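Local coordinates for protein glucokinase (Streptomyces griseus, PDB 3VGL) that probably catalyses the ATP-dependent phosphorylation of D-glucose to glucose 6-phosphate, as a glucokinase of the ROK family, at residues A[12-17]-A[45-50]; A[39-44]-A[89-94]; A[271-276]-A[290-295]. One frame throughout, in Å; residues are numbered along the deposited sequence.

Interaction 1: A[12-17]-A[45-50]; sequences TKIAAG and CAAVAG. With ANP (phosphoaminophosphonic acid-adenylate ester), chain E.
The O2B oxygen of the bound nucleotide analogue is gripped by two successive backbone amides: both Thr12 N and Lys13 N lie 2.8 Å from ANP O2B. This is the phosphate-binding beta-hairpin of the actin-like ATPase fold, in which the turn between strands 3-9 and 13-19 meets the phosphates. Lys13 adds a charged arm. Its CG stands beside the backbone N (chi1 -52°), and beyond CG the chain runs extended, taking CD and CE alongside the diphosphate until NZ comes 2.6 Å from ANP O1A, an oxygen of the alpha phosphate. The ammonium and the amides would probably offset negative charge on two neighbouring phosphates. Thr12 OG1 is hydrogen-bonded to Thr132 OG1, a hydroxyl that also binds ANP, which is consistent with a link across the nucleotide cleft.

Further along the same strand the chemistry turns apolar. Ile14 and Ala16 point toward helix 37-52, which covers the sheet on that face, and both meet one methyl group, CB of Ala47. Ile14 presents its CG2 branch, while Val7 of strand 3-9 packs beside both strand residues. The alanines Ala16 and Ala47 let helix and strand come close, their CA atoms 5.8 Å apart. Ala47 CB sits 3.8 Å from Ala16 CB and 4.0 Å from Ile14 CG2.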
ATOM      1  N   THR A  12      14.503  24.569   6.004  1.00 20.08           N
ATOM      2  CA  THR A  12      13.755  25.768   6.373  1.00 21.31           C
ATOM      3  C   THR A  12      14.665  26.796   7.041  1.00 21.18           C
ATOM      4  O   THR A  12      14.593  27.983   6.723  1.00 21.73           O
ATOM      5  CB  THR A  12      12.550  25.402   7.308  1.00 22.07           C
ATOM      6  OG1 THR A  12      11.706  24.461   6.626  1.00 24.53           O
ATOM      7  CG2 THR A  12      11.698  26.613   7.650  1.00 24.74           C
ATOM      8  N   LYS A  13      15.518  26.330   7.956  1.00 20.45           N
ATOM      9  CA  LYS A  13      16.279  27.215   8.843  1.00 21.14           C
ATOM     10  C   LYS A  13      17.768  26.932   8.836  1.00 20.19           C
ATOM     11  O   LYS A  13      18.202  25.786   8.740  1.00 18.54           O
ATOM     12  CB  LYS A  13      15.812  27.034  10.295  1.00 23.07           C
ATOM     13  CG  LYS A  13      14.326  27.145  10.535  1.00 26.75           C
ATOM     14  CD  LYS A  13      13.968  26.341  11.775  1.00 29.04           C
ATOM     15  CE  LYS A  13      12.480  26.369  12.032  1.00 31.08           C
ATOM     16  NZ  LYS A  13      12.144  25.690  13.310  1.00 32.57           N
ATOM     17  N   ILE A  14      18.547  27.997   8.998  1.00 20.24           N
ATOM     18  CA  ILE A  14      19.959  27.882   9.326  1.00 20.24           C
ATOM     19  C   ILE A  14      20.157  28.347  10.765  1.00 21.06           C
ATOM     20  O   ILE A  14      19.640  29.396  11.165  1.00 21.68           O
ATOM     21  CB  ILE A  14      20.828  28.737   8.351  1.00 20.41           C
ATOM     22  CG1 ILE A  14      20.789  28.130   6.942  1.00 19.89           C
ATOM     23  CG2 ILE A  14      22.264  28.852   8.874  1.00 21.89           C
ATOM     24  CD1 ILE A  14      21.333  29.066   5.854  1.00 20.88           C
ATOM     25  N   ALA A  15      20.866  27.550  11.555  1.00 20.52           N
ATOM     26  CA  ALA A  15      21.186  27.923  12.935  1.00 21.63           C
ATOM     27  C   ALA A  15      22.654  27.699  13.213  1.00 21.67           C
ATOM     28  O   ALA A  15      23.209  26.661  12.869  1.00 21.34           O
ATOM     29  CB  ALA A  15      20.352  27.136  13.906  1.00 22.20           C
ATOM     30  N   ALA A  16      23.284  28.680  13.866  1.00 22.25           N
ATOM     31  CA  ALA A  16      24.684  28.540  14.201  1.00 22.19           C
ATOM     32  C   ALA A  16      24.922  28.951  15.639  1.00 22.04           C
ATOM     33  O   ALA A  16      24.137  29.707  16.232  1.00 23.36           O
ATOM     34  CB  ALA A  16      25.557  29.357  13.260  1.00 22.34           C
ATOM     35  N   GLY A  17      25.990  28.419  16.203  1.00 20.98           N
ATOM     36  CA  GLY A  17      26.397  28.829  17.536  1.00 21.20           C
ATOM     37  C   GLY A  17      27.797  28.418  17.864  1.00 21.43           C
ATOM     38  O   GLY A  17      28.329  27.464  17.303  1.00 20.07           O
ATOM     39  N   CYS A  45      27.989  32.293   5.830  1.00 25.03           N
ATOM     40  CA  CYS A  45      28.965  33.296   6.239  1.00 26.11           C
ATOM     41  C   CYS A  45      28.384  34.299   7.237  1.00 25.55           C
ATOM     42  O   CYS A  45      29.054  34.657   8.221  1.00 25.40           O
ATOM     43  CB  CYS A  45      29.540  33.980   5.002  1.00 27.07           C
ATOM     44  SG  CYS A  45      30.585  32.854   4.069  1.00 33.65           S
ATOM     45  N   ALA A  46      27.145  34.732   7.006  1.00 24.66           N
ATOM     46  CA  ALA A  46      26.457  35.636   7.938  1.00 24.80           C
ATOM     47  C   ALA A  46      26.216  34.973   9.296  1.00 24.18           C
ATOM     48  O   ALA A  46      26.377  35.609  10.349  1.00 24.61           O
ATOM     49  CB  ALA A  46      25.144  36.103   7.358  1.00 24.84           C
ATOM     50  N   ALA A  47      25.814  33.703   9.259  1.00 23.21           N
ATOM     51  CA  ALA A  47      25.602  32.921  10.485  1.00 23.31           C
ATOM     52  C   ALA A  47      26.880  32.736  11.294  1.00 23.33           C
ATOM     53  O   ALA A  47      26.888  32.908  12.527  1.00 23.66           O
ATOM     54  CB  ALA A  47      24.978  31.553  10.153  1.00 22.49           C
ATOM     55  N   VAL A  48      27.966  32.386  10.608  1.00 23.25           N
ATOM     56  CA  VAL A  48      29.265  32.236  11.266  1.00 23.75           C
ATOM     57  C   VAL A  48      29.695  33.573  11.884  1.00 24.75           C
ATOM     58  O   VAL A  48      30.070  33.611  13.052  1.00 24.66           O
ATOM     59  CB  VAL A  48      30.365  31.691  10.299  1.00 24.43           C
ATOM     60  CG1 VAL A  48      31.758  31.774  10.941  1.00 26.13           C
ATOM     61  CG2 VAL A  48      30.046  30.268   9.863  1.00 23.40           C
ATOM     62  N   ALA A  49      29.608  34.656  11.120  1.00 25.05           N
ATOM     63  CA  ALA A  49      29.971  35.992  11.627  1.00 26.40           C
ATOM     64  C   ALA A  49      29.136  36.407  12.850  1.00 26.66           C
ATOM     65  O   ALA A  49      29.679  36.880  13.867  1.00 27.32           O
ATOM     66  CB  ALA A  49      29.868  37.026  10.509  1.00 26.48           C
ATOM     67  N   GLY A  50      27.820  36.205  12.755  1.00 25.90           N
ATOM     68  CA  GLY A  50      26.907  36.539  13.852  1.00 25.76           C
ATOM     69  C   GLY A  50      27.133  35.724  15.110  1.00 25.40           C
ATOM     70  O   GLY A  50      27.202  36.267  16.215  1.00 26.79           O
TER
HETATM   71  PB  ANP E 325      14.898  22.454   9.436  1.00 21.17           P
HETATM   72  O1B ANP E 325      14.308  21.216   8.752  1.00 22.01           O
HETATM   73  O2B ANP E 325      15.118  23.646   8.552  1.00 22.81           O
HETATM   74  N3B ANP E 325      16.400  22.041  10.152  1.00 21.78           N
HETATM   75  PA  ANP E 325      13.018  22.199  11.660  1.00 22.11           P
HETATM   76  O1A ANP E 325      12.505  23.255  12.643  1.00 25.29           O
HETATM   77  O2A ANP E 325      13.786  21.016  12.162  1.00 22.22           O
HETATM   78  O3A ANP E 325      13.850  22.992  10.525  1.00 20.68           O
HETATM   79  O5' ANP E 325      11.788  21.626  10.795  1.00 21.67           O
HETATM   80  C5' ANP E 325      10.854  22.492  10.141  1.00 21.07           C
HETATM   81  C4' ANP E 325       9.527  21.777   9.998  1.00 20.06           C
HETATM   82  O4' ANP E 325       9.100  21.270  11.270  1.00 21.50           O
HETATM   83  C3' ANP E 325       8.463  22.742   9.537  1.00 21.52           C
HETATM   84  O3' ANP E 325       7.469  21.976   8.850  1.00 24.33           O
HETATM   85  C2' ANP E 325       7.914  23.235  10.851  1.00 23.07           C
HETATM   86  O2' ANP E 325       6.586  23.714  10.729  1.00 27.66           O
HETATM   87  C1' ANP E 325       7.987  22.015  11.758  1.00 22.63           C
HETATM   88  N9  ANP E 325       8.330  22.391  13.141  1.00 23.51           N
HETATM   89  C8  ANP E 325       9.478  22.929  13.591  1.00 24.94           C
HETATM   90  N7  ANP E 325       9.419  23.128  14.947  1.00 27.36           N
HETATM   91  C5  ANP E 325       8.216  22.675  15.339  1.00 25.66           C
HETATM   92  C6  ANP E 325       7.457  22.583  16.620  1.00 26.86           C
HETATM   93  N6  ANP E 325       8.006  23.002  17.789  1.00 30.53           N
HETATM   94  N1  ANP E 325       6.226  22.031  16.572  1.00 26.30           N
HETATM   95  C2  ANP E 325       5.631  21.598  15.434  1.00 27.46           C
HETATM   96  N3  ANP E 325       6.260  21.667  14.237  1.00 25.32           N
HETATM   97  C4  ANP E 325       7.501  22.187  14.157  1.00 24.20           C

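Interaction 2: A[39-44]-A[89-94]; sequences GIVDAI and KDKVEQ
Ile44 meets Val92 where helices 37-52 and 88-96 pack against each other in the actin-like domain whose five-stranded sheet has strand 100-104 outermost within this chain. Followed outward, the Ile44 side chain divides at CB. The short branch, CG2, reaches both methyls of its partner: Ile44 CG2 lies 4.0 Å from Val92 CG2 and 4.1 Å from Val92 CG1. A chi1 of -67° swings the longer branch, through CG1, opposite the carbonyl carbon, and it ends in CD1, 4.0 Å from Val92 CG2. The methyl CG2 of Val92 is thus touched by both ends of the forked isoleucine, which lies roughly perpendicular to the valine.

On the outer margin of the interface the partner is the aliphatic part of a lysine. Val41 is likewise set nearly square to its neighbour, but here the tip of Lys91 bends away at chi4, leaving the ammonium outside the apolar contact. A salt bridge between Asp42 OD1 and Arg95 NH1 also joins the helices, and Val92 reaches inward to Val100 of strand 100-104. The outer contact itself is a single methyl against a methylene, Val41 CG2 to Lys91 CD at 4.1 Å.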
ATOM      1  N   GLY A  39      23.205  31.755  -2.415  1.00 28.25           N
ATOM      2  CA  GLY A  39      22.580  32.457  -1.304  1.00 26.79           C
ATOM      3  C   GLY A  39      22.816  31.740   0.013  1.00 25.31           C
ATOM      4  O   GLY A  39      23.005  32.383   1.047  1.00 25.21           O
ATOM      5  N   ILE A  40      22.819  30.406  -0.029  1.00 24.33           N
ATOM      6  CA  ILE A  40      23.123  29.607   1.174  1.00 23.72           C
ATOM      7  C   ILE A  40      24.554  29.833   1.658  1.00 24.11           C
ATOM      8  O   ILE A  40      24.783  29.976   2.856  1.00 23.15           O
ATOM      9  CB  ILE A  40      22.832  28.084   0.975  1.00 23.12           C
ATOM     10  CG1 ILE A  40      21.323  27.861   0.865  1.00 23.68           C
ATOM     11  CG2 ILE A  40      23.436  27.244   2.137  1.00 22.83           C
ATOM     12  CD1 ILE A  40      20.940  26.502   0.279  1.00 22.56           C
ATOM     13  N   VAL A  41      25.521  29.888   0.743  1.00 24.50           N
ATOM     14  CA  VAL A  41      26.892  30.185   1.177  1.00 24.83           C
ATOM     15  C   VAL A  41      26.971  31.563   1.844  1.00 25.20           C
ATOM     16  O   VAL A  41      27.595  31.701   2.899  1.00 24.78           O
ATOM     17  CB  VAL A  41      27.946  30.013   0.052  1.00 25.58           C
ATOM     18  CG1 VAL A  41      29.349  30.435   0.539  1.00 26.06           C
ATOM     19  CG2 VAL A  41      27.973  28.574  -0.454  1.00 26.14           C
ATOM     20  N   ASP A  42      26.303  32.564   1.267  1.00 25.35           N
ATOM     21  CA  ASP A  42      26.226  33.897   1.882  1.00 26.53           C
ATOM     22  C   ASP A  42      25.647  33.833   3.298  1.00 25.64           C
ATOM     23  O   ASP A  42      26.189  34.446   4.213  1.00 25.49           O
ATOM     24  CB  ASP A  42      25.369  34.856   1.048  1.00 27.72           C
ATOM     25  CG  ASP A  42      26.035  35.280  -0.261  1.00 30.76           C
ATOM     26  OD1 ASP A  42      27.255  35.087  -0.445  1.00 34.43           O
ATOM     27  OD2 ASP A  42      25.317  35.836  -1.111  1.00 32.70           O
ATOM     28  N   ALA A  43      24.543  33.090   3.460  1.00 24.77           N
ATOM     29  CA  ALA A  43      23.873  32.943   4.747  1.00 23.65           C
ATOM     30  C   ALA A  43      24.732  32.205   5.768  1.00 22.69           C
ATOM     31  O   ALA A  43      24.709  32.539   6.950  1.00 22.51           O
ATOM     32  CB  ALA A  43      22.538  32.227   4.569  1.00 23.06           C
ATOM     33  N   ILE A  44      25.476  31.196   5.314  1.00 23.06           N
ATOM     34  CA  ILE A  44      26.420  30.494   6.198  1.00 22.98           C
ATOM     35  C   ILE A  44      27.462  31.467   6.721  1.00 24.07           C
ATOM     36  O   ILE A  44      27.776  31.473   7.907  1.00 24.31           O
ATOM     37  CB  ILE A  44      27.140  29.330   5.506  1.00 23.17           C
ATOM     38  CG1 ILE A  44      26.150  28.215   5.160  1.00 22.17           C
ATOM     39  CG2 ILE A  44      28.277  28.782   6.379  1.00 23.14           C
ATOM     40  CD1 ILE A  44      26.710  27.201   4.171  1.00 23.69           C
ATOM     41  N   LYS A  89      32.504  22.485   1.806  1.00 25.96           N
ATOM     42  CA  LYS A  89      33.722  22.700   2.588  1.00 26.64           C
ATOM     43  C   LYS A  89      34.623  23.739   1.924  1.00 27.41           C
ATOM     44  O   LYS A  89      35.037  24.704   2.562  1.00 28.03           O
ATOM     45  CB  LYS A  89      34.496  21.395   2.763  1.00 26.71           C
ATOM     46  CG  LYS A  89      35.903  21.585   3.360  1.00 28.60           C
ATOM     47  CD  LYS A  89      36.565  20.249   3.603  1.00 29.98           C
ATOM     48  CE  LYS A  89      38.004  20.431   4.057  1.00 33.58           C
ATOM     49  NZ  LYS A  89      38.493  19.192   4.703  1.00 37.17           N
ATOM     50  N   ASP A  90      34.893  23.536   0.639  1.00 28.42           N
ATOM     51  CA  ASP A  90      35.815  24.414  -0.088  1.00 30.17           C
ATOM     52  C   ASP A  90      35.299  25.843  -0.153  1.00 30.20           C
ATOM     53  O   ASP A  90      36.050  26.788   0.082  1.00 31.15           O
ATOM     54  CB  ASP A  90      36.069  23.885  -1.497  1.00 30.65           C
ATOM     55  CG  ASP A  90      36.885  22.604  -1.507  1.00 32.84           C
ATOM     56  OD1 ASP A  90      37.470  22.241  -0.461  1.00 34.91           O
ATOM     57  OD2 ASP A  90      36.949  21.957  -2.573  1.00 34.89           O
ATOM     58  N   LYS A  91      34.012  25.993  -0.469  1.00 29.62           N
ATOM     59  CA  LYS A  91      33.403  27.315  -0.605  1.00 29.76           C
ATOM     60  C   LYS A  91      33.384  28.103   0.705  1.00 29.63           C
ATOM     61  O   LYS A  91      33.666  29.299   0.728  1.00 30.31           O
ATOM     62  CB  LYS A  91      31.992  27.200  -1.189  1.00 29.51           C
ATOM     63  CG  LYS A  91      31.961  26.938  -2.679  1.00 30.63           C
ATOM     64  CD  LYS A  91      30.529  26.930  -3.192  1.00 34.72           C
ATOM     65  CE  LYS A  91      30.480  27.138  -4.704  1.00 37.45           C
ATOM     66  NZ  LYS A  91      31.099  26.004  -5.427  1.00 40.17           N
ATOM     67  N   VAL A  92      33.060  27.428   1.804  1.00 28.30           N
ATOM     68  CA  VAL A  92      33.012  28.095   3.097  1.00 28.10           C
ATOM     69  C   VAL A  92      34.426  28.370   3.633  1.00 28.95           C
ATOM     70  O   VAL A  92      34.660  29.411   4.255  1.00 29.17           O
ATOM     71  CB  VAL A  92      32.143  27.300   4.103  1.00 27.17           C
ATOM     72  CG1 VAL A  92      32.164  27.965   5.484  1.00 27.55           C
ATOM     73  CG2 VAL A  92      30.711  27.201   3.567  1.00 25.87           C
ATOM     74  N   GLU A  93      35.361  27.449   3.394  1.00 29.89           N
ATOM     75  CA  GLU A  93      36.744  27.633   3.873  1.00 31.96           C
ATOM     76  C   GLU A  93      37.368  28.857   3.246  1.00 33.82           C
ATOM     77  O   GLU A  93      38.007  29.658   3.928  1.00 34.23           O
ATOM     78  CB  GLU A  93      37.616  26.405   3.607  1.00 31.89           C
ATOM     79  CG  GLU A  93      37.508  25.384   4.707  1.00 31.35           C
ATOM     80  CD  GLU A  93      38.471  24.222   4.585  1.00 31.83           C
ATOM     81  OE1 GLU A  93      39.125  24.054   3.528  1.00 33.51           O
ATOM     82  OE2 GLU A  93      38.557  23.458   5.564  1.00 31.18           O
ATOM     83  N   GLN A  94      37.158  29.020   1.947  1.00 35.47           N
ATOM     84  CA  GLN A  94      37.791  30.134   1.258  1.00 37.89           C
ATOM     85  C   GLN A  94      37.185  31.482   1.689  1.00 38.05           C
ATOM     86  O   GLN A  94      37.868  32.505   1.657  1.00 38.77           O
ATOM     87  CB  GLN A  94      37.805  29.904  -0.260  1.00 38.61           C
ATOM     88  CG  GLN A  94      36.588  30.377  -1.011  1.00 41.15           C
ATOM     89  CD  GLN A  94      36.739  31.787  -1.587  1.00 44.21           C
ATOM     90  OE1 GLN A  94      35.827  32.292  -2.246  1.00 46.21           O
ATOM     91  NE2 GLN A  94      37.884  32.419  -1.348  1.00 47.27           N
TER

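Interaction 3: A[271-276]-A[290-295]; sequences DPIRKS and AQVLAA
Arg274 grips the backbone carbonyl of Val292 side-on, with two nitrogens on one oxygen: NE lies 3.0 Å and NH2 2.9 Å from Val292 O. The oxygen sits at the edge of the guanidinium, only 10° out of its plane. NE approaches in the carbonyl plane, on a lone pair, while NH2 is tilted 20° from that plane. Both bonds are bent, as sharing one acceptor requires. Behind the polar head the stem is also used, for Arg274 CG rests 3.9 Å from Val292 CB, the arginine stem running antiparallel to the valine side chain as it passes. A bend at chi3 (-61°) then turns the guanidinium over to the carbonyl. Ile273 CG2 adds an apolar touch, 4.3 Å from Val292 CG1.

In the second shell, Glu267 OE2 forms a salt bridge with Arg274 NH2, which is likely to help fix the rotation of the head. A leucine in place of Arg274 would probably leave the Val292 carbonyl without its two donors and Glu267 without its charged mate.

The contact closes a beta-alpha-beta unit: helix 267-280 packs on strand 291-294, which pairs in parallel with strand 255-259, while Leu244 of helix 227-251 touches both Ile273 and Val292.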
ATOM      1  N   ASP A 271       5.496  11.064  23.615  1.00 19.65           N
ATOM      2  CA  ASP A 271       4.598  10.073  24.205  1.00 20.46           C
ATOM      3  C   ASP A 271       3.784   9.313  23.142  1.00 19.07           C
ATOM      4  O   ASP A 271       3.813   8.083  23.143  1.00 18.70           O
ATOM      5  CB  ASP A 271       3.723  10.705  25.299  1.00 22.69           C
ATOM      6  CG  ASP A 271       2.737   9.711  25.914  1.00 27.09           C
ATOM      7  OD1 ASP A 271       3.163   8.797  26.655  1.00 31.08           O
ATOM      8  OD2 ASP A 271       1.523   9.850  25.654  1.00 32.14           O
ATOM      9  N   PRO A 272       3.126  10.032  22.189  1.00 18.75           N
ATOM     10  CA  PRO A 272       2.458   9.253  21.142  1.00 17.51           C
ATOM     11  C   PRO A 272       3.427   8.454  20.278  1.00 15.99           C
ATOM     12  O   PRO A 272       3.075   7.351  19.854  1.00 15.53           O
ATOM     13  CB  PRO A 272       1.723  10.311  20.301  1.00 17.60           C
ATOM     14  CG  PRO A 272       2.230  11.656  20.776  1.00 21.00           C
ATOM     15  CD  PRO A 272       2.712  11.443  22.174  1.00 18.59           C
ATOM     16  N   ILE A 273       4.628   8.985  20.025  1.00 15.67           N
ATOM     17  CA  ILE A 273       5.597   8.223  19.200  1.00 14.64           C
ATOM     18  C   ILE A 273       6.024   6.934  19.918  1.00 14.99           C
ATOM     19  O   ILE A 273       6.056   5.848  19.326  1.00 14.20           O
ATOM     20  CB  ILE A 273       6.811   9.073  18.826  1.00 14.81           C
ATOM     21  CG1 ILE A 273       6.363  10.135  17.819  1.00 14.79           C
ATOM     22  CG2 ILE A 273       7.899   8.199  18.225  1.00 14.08           C
ATOM     23  CD1 ILE A 273       7.505  11.100  17.328  1.00 15.30           C
ATOM     24  N   ARG A 274       6.321   7.065  21.210  1.00 15.39           N
ATOM     25  CA  ARG A 274       6.719   5.908  22.024  1.00 15.87           C
ATOM     26  C   ARG A 274       5.634   4.835  22.079  1.00 16.11           C
ATOM     27  O   ARG A 274       5.918   3.635  21.936  1.00 15.75           O
ATOM     28  CB  ARG A 274       7.087   6.372  23.446  1.00 16.42           C
ATOM     29  CG  ARG A 274       7.772   5.299  24.283  1.00 17.95           C
ATOM     30  CD  ARG A 274       8.103   5.862  25.695  1.00 19.02           C
ATOM     31  NE  ARG A 274       9.008   7.014  25.647  1.00 19.99           N
ATOM     32  CZ  ARG A 274       8.654   8.273  25.921  1.00 18.69           C
ATOM     33  NH1 ARG A 274       7.402   8.553  26.298  1.00 21.65           N
ATOM     34  NH2 ARG A 274       9.546   9.254  25.851  1.00 20.21           N
ATOM     35  N   LYS A 275       4.397   5.268  22.310  1.00 17.22           N
ATOM     36  CA  LYS A 275       3.263   4.337  22.376  1.00 18.68           C
ATOM     37  C   LYS A 275       3.087   3.625  21.028  1.00 17.32           C
ATOM     38  O   LYS A 275       2.880   2.415  20.962  1.00 17.06           O
ATOM     39  CB  LYS A 275       1.993   5.075  22.798  1.00 19.94           C
ATOM     40  CG  LYS A 275       1.932   5.399  24.300  1.00 23.72           C
ATOM     41  CD  LYS A 275       0.790   6.340  24.607  1.00 28.94           C
ATOM     42  CE  LYS A 275       0.584   6.439  26.104  1.00 32.44           C
ATOM     43  NZ  LYS A 275      -0.321   7.579  26.417  1.00 36.86           N
ATOM     44  N   SER A 276       3.210   4.383  19.946  1.00 15.85           N
ATOM     45  CA  SER A 276       3.135   3.785  18.616  1.00 14.52           C
ATOM     46  C   SER A 276       4.253   2.760  18.354  1.00 13.64           C
ATOM     47  O   SER A 276       4.002   1.667  17.843  1.00 13.74           O
ATOM     48  CB  SER A 276       3.203   4.888  17.572  1.00 13.93           C
ATOM     49  OG  SER A 276       3.186   4.294  16.279  1.00 15.57           O
ATOM     50  N   ALA A 290      13.649  -1.033  23.020  1.00 18.07           N
ATOM     51  CA  ALA A 290      14.517   0.132  23.183  1.00 17.95           C
ATOM     52  C   ALA A 290      13.781   1.246  23.893  1.00 17.68           C
ATOM     53  O   ALA A 290      12.546   1.287  23.892  1.00 18.05           O
ATOM     54  CB  ALA A 290      14.945   0.626  21.812  1.00 17.67           C
ATOM     55  N   GLN A 291      14.545   2.152  24.500  1.00 18.35           N
ATOM     56  CA  GLN A 291      14.001   3.418  24.963  1.00 18.25           C
ATOM     57  C   GLN A 291      13.715   4.290  23.747  1.00 17.52           C
ATOM     58  O   GLN A 291      14.364   4.152  22.692  1.00 17.96           O
ATOM     59  CB  GLN A 291      14.995   4.145  25.861  1.00 19.17           C
ATOM     60  CG  GLN A 291      15.291   3.356  27.136  1.00 21.44           C
ATOM     61  CD  GLN A 291      16.359   4.024  27.951  1.00 24.47           C
ATOM     62  OE1 GLN A 291      16.174   5.133  28.416  1.00 27.75           O
ATOM     63  NE2 GLN A 291      17.488   3.347  28.125  1.00 30.02           N
ATOM     64  N   VAL A 292      12.730   5.164  23.909  1.00 17.38           N
ATOM     65  CA  VAL A 292      12.422   6.183  22.899  1.00 16.23           C
ATOM     66  C   VAL A 292      12.484   7.511  23.631  1.00 17.36           C
ATOM     67  O   VAL A 292      11.671   7.777  24.522  1.00 19.26           O
ATOM     68  CB  VAL A 292      11.025   5.985  22.256  1.00 15.35           C
ATOM     69  CG1 VAL A 292      10.786   7.080  21.201  1.00 15.74           C
ATOM     70  CG2 VAL A 292      10.928   4.617  21.568  1.00 15.59           C
ATOM     71  N   LEU A 293      13.455   8.332  23.247  1.00 16.90           N
ATOM     72  CA  LEU A 293      13.797   9.542  24.017  1.00 18.17           C
ATOM     73  C   LEU A 293      13.789  10.785  23.167  1.00 18.19           C
ATOM     74  O   LEU A 293      14.183  10.752  22.002  1.00 17.68           O
ATOM     75  CB  LEU A 293      15.190   9.406  24.645  1.00 18.39           C
ATOM     76  CG  LEU A 293      15.410   8.161  25.514  1.00 20.99           C
ATOM     77  CD1 LEU A 293      16.881   8.036  25.875  1.00 22.40           C
ATOM     78  CD2 LEU A 293      14.537   8.223  26.756  1.00 23.65           C
ATOM     79  N   ALA A 294      13.356  11.903  23.746  1.00 18.58           N
ATOM     80  CA  ALA A 294      13.543  13.188  23.085  1.00 19.24           C
ATOM     81  C   ALA A 294      15.023  13.549  23.091  1.00 19.01           C
ATOM     82  O   ALA A 294      15.730  13.288  24.077  1.00 19.68           O
ATOM     83  CB  ALA A 294      12.758  14.270  23.816  1.00 20.30           C
ATOM     84  N   ALA A 295      15.486  14.153  21.999  1.00 18.30           N
ATOM     85  CA  ALA A 295      16.792  14.793  21.986  1.00 18.20           C
ATOM     86  C   ALA A 295      16.856  15.790  23.141  1.00 19.29           C
ATOM     87  O   ALA A 295      16.018  16.688  23.253  1.00 19.95           O
ATOM     88  CB  ALA A 295      17.020  15.509  20.640  1.00 17.78           C
TER

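Interactions 1 and 2 share helix 37-52, which faces the sheet through one side and helix 88-96 through another; they touch where Ile14 CD1 packs 3.6 Å from Ala43 CB. Interaction 3 lies on the opposite side of the chain's centre, its centre about 30 Å from that of interaction 1, and belongs to the other five-stranded sheet. All three have largely buried cores, but their chemistry follows their place. The strand of 12-17 is apolar toward its helix and polar at the nucleotide end; 39-44 with 89-94 is purely aliphatic, with a lysine at its margin; 271-276 with 290-295 adds a charged side chain that binds the backbone of strand 291-294.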